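Local atomic coordinates of putative D-alanine N-acetyltransferase of GNAT family (Desulfovibrio desulfuricans subsp. desulfuricans, PDB entry 2R7H), a protein that probably transfers an acyl group, most likely acetyl from acetyl-coenzyme A, to an acceptor that has not been established, as a member of the GNAT acetyltransferase family. Residues 83-88 / 120-125; 22-27 / 116-121. All blocks are in the same frame, centred on the assembly; numbering follows the deposited sequence.

Both interactions set helix 111-125 against one face of the mixed sheet of this GNAT fold. Interaction 1 is buried and small. It joins the last turns of the helix to strand 78-87 through one tyrosine, a valine methyl and a bridging water. Interaction 2 lies at the surface, where the preceding turns of the helix meet the edge strand 21-23 and the loop that follows it. Its chemistry is a salt bridge and a CH-pi contact. The two centres are about 8 Å apart. They are joined by Arg24, which pairs with Glu118 in interaction 2 and with Asp122 of interaction 1. Val119 also packs on Ala83 and Tyr85.

Interaction 1 of 2, residues 83-88 / 120-125; sequences ACYGPT and VHDVRL
Tyr85 carries the whole strand side of this contact, reaching from strand 78-87 to Asp122 and Val123 on helix 111-125.

The packing part is small. CE2 of Tyr85 lies 3.7 Å from CG2 of Val123, and the methyl approaches the ring obliquely. The two side chains run past each other in opposite directions. At the far end of the tyrosine, OH packs closely against a carbon, CB of Asp122, at 3.1 Å. The chi1 of Tyr85 (74°) holds CG between the backbone N and the carbonyl carbon, and the CB bond already points at the helix. Val123 also touches Tyr95 of strand 94-102. The Tyr85 ring meets that of His69 on strand 69-75, and Val119 of the same helix packs on it too.

The polar part centres on a water that joins the phenol to the carboxylate. It makes a short contact of 2.5 Å with Tyr85 OH and donates to Asp122 OD2 at 2.7 Å. The ring and carboxylate planes are turned 45° apart.

The carboxylate is gripped at both oxygens. His121 ND1 donates to Asp122 OD1 at 2.8 Å, with an angle of 164° at the hydrogen and the oxygen in the plane of the imidazole. OD2 also takes a salt bridge from Arg24 NE.

These bonds fix the rotation of the carboxylate. The arginine and the histidine N-H would be expected to favour its ionised form. The contact thus seats the last turns of helix 111-125 on the sheet. Val123 gives the apolar touch, and at the hydroxyl a water bridges to a carboxylate whose charge is probably offset by Arg24.

Interaction 2 of 2, residues 22-27 / 116-121; sequences FRRQVL and LAEVVH
Glu118 of helix 111-125 meets Phe22 with its CG and Arg24 with its OE1 and CB. CG of Glu118 sits over the face of the Phe22 ring, 3.9 Å from the ring centroid and almost directly above it. This is a CH-pi contact. The carboxylate lies nearly parallel to the ring, with the planes 16° apart.

The second contact is a salt bridge. Arg24 NH2 donates to Glu118 OE1 at 3.2 Å, and the N-H points almost straight at the oxygen (170°). OE1 lies at the edge of the guanidinium, close to its plane, and uses its anti lone pair. The two planar groups stand almost perpendicular to each other. NH2 of Arg24 is also 3.5 Å from CB of Glu118, and so rests against the aliphatic part of the chain too.

Bends place these groups. Glu118 folds at chi2 (-51°), which brings its carboxylate back toward the arginine while CG stays over the phenyl ring. Arg24 likewise bends at chi2, and its guanidinium reaches the helix although its CB does not point there.

The stronger polar partner of Arg24 is Asp122, one turn further along the helix, whose OD2 forms a salt bridge with NE. Phe22 packs on Ala73 of the neighbouring strand 69-75. Arg23, next in the chain, turns to the other side and pairs with Asp30.

The contact ties the edge strand 21-23 and its following loop to the helix at the protein surface. One arginine shared between two carboxylates on successive turns would be expected to offset their negative charge, while the Phe22 face lies against CG of Glu118.

Interaction 1 of 2, residues 83-88 / 120-125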
loop_
_atom_site.group_PDB
_atom_site.type_symbol
_atom_site.label_atom_id
_atom_site.label_comp_id
_atom_site.label_asym_id
_atom_site.label_seq_id
_atom_site.Cartn_x
_atom_site.Cartn_y
_atom_site.Cartn_z
ATOM N N ALA B 83 8.001 11.311 13.187
ATOM C CA ALA B 83 7.971 10.689 11.856
ATOM C C ALA B 83 7.489 9.242 12.082
ATOM O O ALA B 83 7.800 8.641 13.115
ATOM C CB ALA B 83 9.293 10.683 11.248
ATOM N N CYS B 84 6.713 8.726 11.143
ATOM C CA CYS B 84 6.154 7.374 11.159
ATOM C C CYS B 84 6.613 6.746 9.824
ATOM O O CYS B 84 6.495 7.349 8.730
ATOM C CB CYS B 84 4.617 7.406 11.237
ATOM S SG CYS B 84 3.972 5.712 11.272
ATOM N N TYR B 85 7.177 5.555 9.884
ATOM C CA TYR B 85 7.671 4.909 8.669
ATOM C C TYR B 85 7.759 3.397 8.845
ATOM O O TYR B 85 7.565 2.890 9.921
ATOM C CB TYR B 85 9.061 5.497 8.295
ATOM C CG TYR B 85 10.175 5.035 9.174
ATOM C CD1 TYR B 85 10.427 5.614 10.395
ATOM C CD2 TYR B 85 10.961 3.946 8.786
ATOM C CE1 TYR B 85 11.438 5.128 11.189
ATOM C CE2 TYR B 85 11.950 3.484 9.541
ATOM C CZ TYR B 85 12.194 4.056 10.742
ATOM O OH TYR B 85 13.198 3.525 11.483
ATOM N N GLY B 86 8.078 2.671 7.773
ATOM C CA GLY B 86 8.179 1.226 7.914
ATOM C C GLY B 86 8.594 0.507 6.665
ATOM O O GLY B 86 8.570 1.075 5.584
ATOM N N PRO B 87 9.023 -0.765 6.809
ATOM C CA PRO B 87 9.393 -1.453 5.567
ATOM C C PRO B 87 8.192 -1.746 4.675
ATOM O O PRO B 87 7.092 -2.055 5.148
ATOM C CB PRO B 87 10.001 -2.753 6.052
ATOM C CG PRO B 87 9.275 -3.028 7.374
ATOM C CD PRO B 87 9.207 -1.633 7.978
ATOM N N THR B 88 8.383 -1.619 3.373
ATOM C CA THR B 88 7.296 -1.890 2.459
ATOM C C THR B 88 7.076 -3.419 2.346
ATOM O O THR B 88 8.040 -4.157 2.116
ATOM C CB THR B 88 7.626 -1.363 1.080
ATOM O OG1 THR B 88 8.001 0.021 1.212
ATOM C CG2 THR B 88 6.427 -1.488 0.197
ATOM N N VAL B 120 16.094 8.325 7.785
ATOM C CA VAL B 120 17.069 7.876 6.773
ATOM C C VAL B 120 18.238 7.119 7.414
ATOM O O VAL B 120 18.661 6.122 6.891
ATOM C CB VAL B 120 17.567 9.036 5.923
ATOM C CG1 VAL B 120 18.765 8.649 5.081
ATOM C CG2 VAL B 120 16.431 9.545 5.071
ATOM N N HIS B 121 18.703 7.589 8.571
ATOM C CA HIS B 121 19.751 6.926 9.330
ATOM C C HIS B 121 19.302 5.525 9.697
ATOM O O HIS B 121 20.019 4.546 9.489
ATOM C CB HIS B 121 20.025 7.723 10.605
ATOM C CG HIS B 121 20.793 6.981 11.649
ATOM N ND1 HIS B 121 20.180 6.176 12.586
ATOM C CD2 HIS B 121 22.118 6.953 11.938
ATOM C CE1 HIS B 121 21.095 5.664 13.392
ATOM N NE2 HIS B 121 22.277 6.128 13.024
ATOM N N ASP B 122 18.094 5.429 10.234
ATOM C CA ASP B 122 17.542 4.138 10.657
ATOM C C ASP B 122 17.317 3.147 9.543
ATOM O O ASP B 122 17.544 1.971 9.734
ATOM C CB ASP B 122 16.244 4.315 11.426
ATOM C CG ASP B 122 16.413 5.045 12.709
ATOM O OD1 ASP B 122 17.562 5.368 13.115
ATOM O OD2 ASP B 122 15.371 5.287 13.337
ATOM N N VAL B 123 16.824 3.636 8.406
ATOM C CA VAL B 123 16.573 2.843 7.216
ATOM C C VAL B 123 17.924 2.376 6.652
ATOM O O VAL B 123 18.052 1.234 6.235
ATOM C CB VAL B 123 15.741 3.628 6.172
ATOM C CG1 VAL B 123 15.789 2.969 4.821
ATOM C CG2 VAL B 123 14.300 3.798 6.668
ATOM N N ARG B 124 18.907 3.263 6.583
ATOM C CA ARG B 124 20.236 2.845 6.165
ATOM C C ARG B 124 20.793 1.698 7.040
ATOM O O ARG B 124 21.324 0.717 6.504
ATOM C CB ARG B 124 21.211 4.000 6.204
ATOM C CG ARG B 124 21.072 4.909 5.058
ATOM C CD ARG B 124 21.919 6.174 5.184
ATOM N NE ARG B 124 21.880 6.903 3.907
ATOM C CZ ARG B 124 22.285 8.162 3.711
ATOM N NH1 ARG B 124 22.632 8.976 4.721
ATOM N NH2 ARG B 124 22.212 8.650 2.471
ATOM N N LEU B 125 20.665 1.809 8.355
ATOM C CA LEU B 125 21.163 0.745 9.255
ATOM C C LEU B 125 20.595 -0.646 9.086
ATOM O O LEU B 125 21.282 -1.623 9.349
ATOM C CB LEU B 125 21.054 1.118 10.740
ATOM C CG LEU B 125 22.248 1.882 11.302
ATOM C CD1 LEU B 125 22.638 3.075 10.425
ATOM C CD2 LEU B 125 21.962 2.270 12.736
HETATM O O HOH W 1 12.989 4.077 13.933
#

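Interaction 2 of 2, residues 22-27 / 116-121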
loop_
_atom_site.group_PDB
_atom_site.type_symbol
_atom_site.label_atom_id
_atom_site.label_comp_id
_atom_site.label_asym_id
_atom_site.label_seq_id
_atom_site.Cartn_x
_atom_site.Cartn_y
_atom_site.Cartn_z
ATOM N N PHE B 22 15.733 12.871 20.203
ATOM C CA PHE B 22 15.069 11.911 19.303
ATOM C C PHE B 22 14.937 10.576 20.028
ATOM O O PHE B 22 15.918 10.087 20.585
ATOM C CB PHE B 22 15.798 11.784 17.975
ATOM C CG PHE B 22 15.798 13.051 17.207
ATOM C CD1 PHE B 22 14.629 13.485 16.595
ATOM C CD2 PHE B 22 16.929 13.829 17.102
ATOM C CE1 PHE B 22 14.606 14.659 15.890
ATOM C CE2 PHE B 22 16.902 15.022 16.390
ATOM C CZ PHE B 22 15.730 15.433 15.787
ATOM N N ARG B 23 13.728 10.020 20.059
ATOM C CA ARG B 23 13.451 8.755 20.751
ATOM C C ARG B 23 12.738 7.807 19.797
ATOM O O ARG B 23 11.849 8.230 19.076
ATOM C CB ARG B 23 12.572 9.051 21.970
ATOM C CG ARG B 23 12.038 7.819 22.714
ATOM C CD ARG B 23 11.449 8.150 24.079
ATOM N NE ARG B 23 10.482 9.254 24.061
ATOM C CZ ARG B 23 9.207 9.167 23.678
ATOM N NH1 ARG B 23 8.705 8.038 23.213
ATOM N NH2 ARG B 23 8.430 10.240 23.721
ATOM N N ARG B 24 13.148 6.546 19.790
ATOM C CA ARG B 24 12.536 5.506 18.966
ATOM C C ARG B 24 11.605 4.591 19.740
ATOM O O ARG B 24 10.771 3.939 19.129
ATOM C CB ARG B 24 13.559 4.614 18.276
ATOM C CG ARG B 24 14.202 5.103 17.011
ATOM C CD ARG B 24 15.083 6.220 17.237
ATOM N NE ARG B 24 15.803 6.566 16.020
ATOM C CZ ARG B 24 16.584 7.632 15.923
ATOM N NH1 ARG B 24 16.834 8.438 16.966
ATOM N NH2 ARG B 24 17.169 7.869 14.781
ATOM N N GLN B 25 11.773 4.494 21.060
ATOM C CA GLN B 25 10.945 3.610 21.889
ATOM C C GLN B 25 9.547 4.174 22.024
ATOM O O GLN B 25 9.423 5.332 22.329
ATOM C CB GLN B 25 11.559 3.456 23.297
ATOM C CG GLN B 25 10.878 2.369 24.168
ATOM C CD GLN B 25 11.478 2.240 25.569
ATOM O OE1 GLN B 25 11.904 3.229 26.187
ATOM N NE2 GLN B 25 11.461 1.017 26.095
ATOM N N VAL B 26 8.516 3.351 21.805
ATOM C CA VAL B 26 7.133 3.788 21.913
ATOM C C VAL B 26 6.688 3.530 23.337
ATOM O O VAL B 26 6.834 2.415 23.838
ATOM C CB VAL B 26 6.203 3.043 20.940
ATOM C CG1 VAL B 26 4.769 3.511 21.104
ATOM C CG2 VAL B 26 6.648 3.278 19.542
ATOM N N LEU B 27 6.175 4.573 23.981
ATOM C CA LEU B 27 5.685 4.517 25.342
ATOM C C LEU B 27 4.156 4.660 25.297
ATOM O O LEU B 27 3.609 5.077 24.276
ATOM C CB LEU B 27 6.300 5.659 26.158
ATOM C CG LEU B 27 7.835 5.728 26.129
ATOM C CD1 LEU B 27 8.325 6.929 26.895
ATOM C CD2 LEU B 27 8.468 4.466 26.673
ATOM N N LEU B 116 13.407 13.667 9.293
ATOM C CA LEU B 116 13.667 12.875 8.090
ATOM C C LEU B 116 15.115 12.307 8.122
ATOM O O LEU B 116 15.342 11.171 7.712
ATOM C CB LEU B 116 13.498 13.707 6.830
ATOM C CG LEU B 116 13.838 13.062 5.484
ATOM C CD1 LEU B 116 12.966 11.843 5.095
ATOM C CD2 LEU B 116 13.786 14.110 4.407
ATOM N N ALA B 117 16.097 13.133 8.526
ATOM C CA ALA B 117 17.486 12.659 8.624
ATOM C C ALA B 117 17.586 11.433 9.571
ATOM O O ALA B 117 18.321 10.470 9.313
ATOM C CB ALA B 117 18.417 13.799 9.056
ATOM N N GLU B 118 16.830 11.444 10.651
ATOM C CA GLU B 118 16.854 10.304 11.560
ATOM C C GLU B 118 16.220 9.038 10.945
ATOM O O GLU B 118 16.707 7.912 11.158
ATOM C CB GLU B 118 16.178 10.675 12.888
ATOM C CG GLU B 118 16.859 11.803 13.662
ATOM C CD GLU B 118 18.366 11.627 13.864
ATOM O OE1 GLU B 118 18.802 10.539 14.242
ATOM O OE2 GLU B 118 19.106 12.607 13.636
ATOM N N VAL B 119 15.101 9.209 10.227
ATOM C CA VAL B 119 14.457 8.088 9.567
ATOM C C VAL B 119 15.425 7.476 8.567
ATOM O O VAL B 119 15.531 6.264 8.482
ATOM C CB VAL B 119 13.153 8.521 8.843
ATOM C CG1 VAL B 119 12.706 7.449 7.881
ATOM C CG2 VAL B 119 12.061 8.934 9.922
ATOM N N VAL B 120 16.094 8.325 7.785
ATOM C CA VAL B 120 17.069 7.876 6.773
ATOM C C VAL B 120 18.238 7.119 7.414
ATOM O O VAL B 120 18.661 6.122 6.891
ATOM C CB VAL B 120 17.567 9.036 5.923
ATOM C CG1 VAL B 120 18.765 8.649 5.081
ATOM C CG2 VAL B 120 16.431 9.545 5.071
ATOM N N HIS B 121 18.703 7.589 8.571
ATOM C CA HIS B 121 19.751 6.926 9.330
ATOM C C HIS B 121 19.302 5.525 9.697
ATOM O O HIS B 121 20.019 4.546 9.489
ATOM C CB HIS B 121 20.025 7.723 10.605
ATOM C CG HIS B 121 20.793 6.981 11.649
ATOM N ND1 HIS B 121 20.180 6.176 12.586
ATOM C CD2 HIS B 121 22.118 6.953 11.938
ATOM C CE1 HIS B 121 21.095 5.664 13.392
ATOM N NE2 HIS B 121 22.277 6.128 13.024
#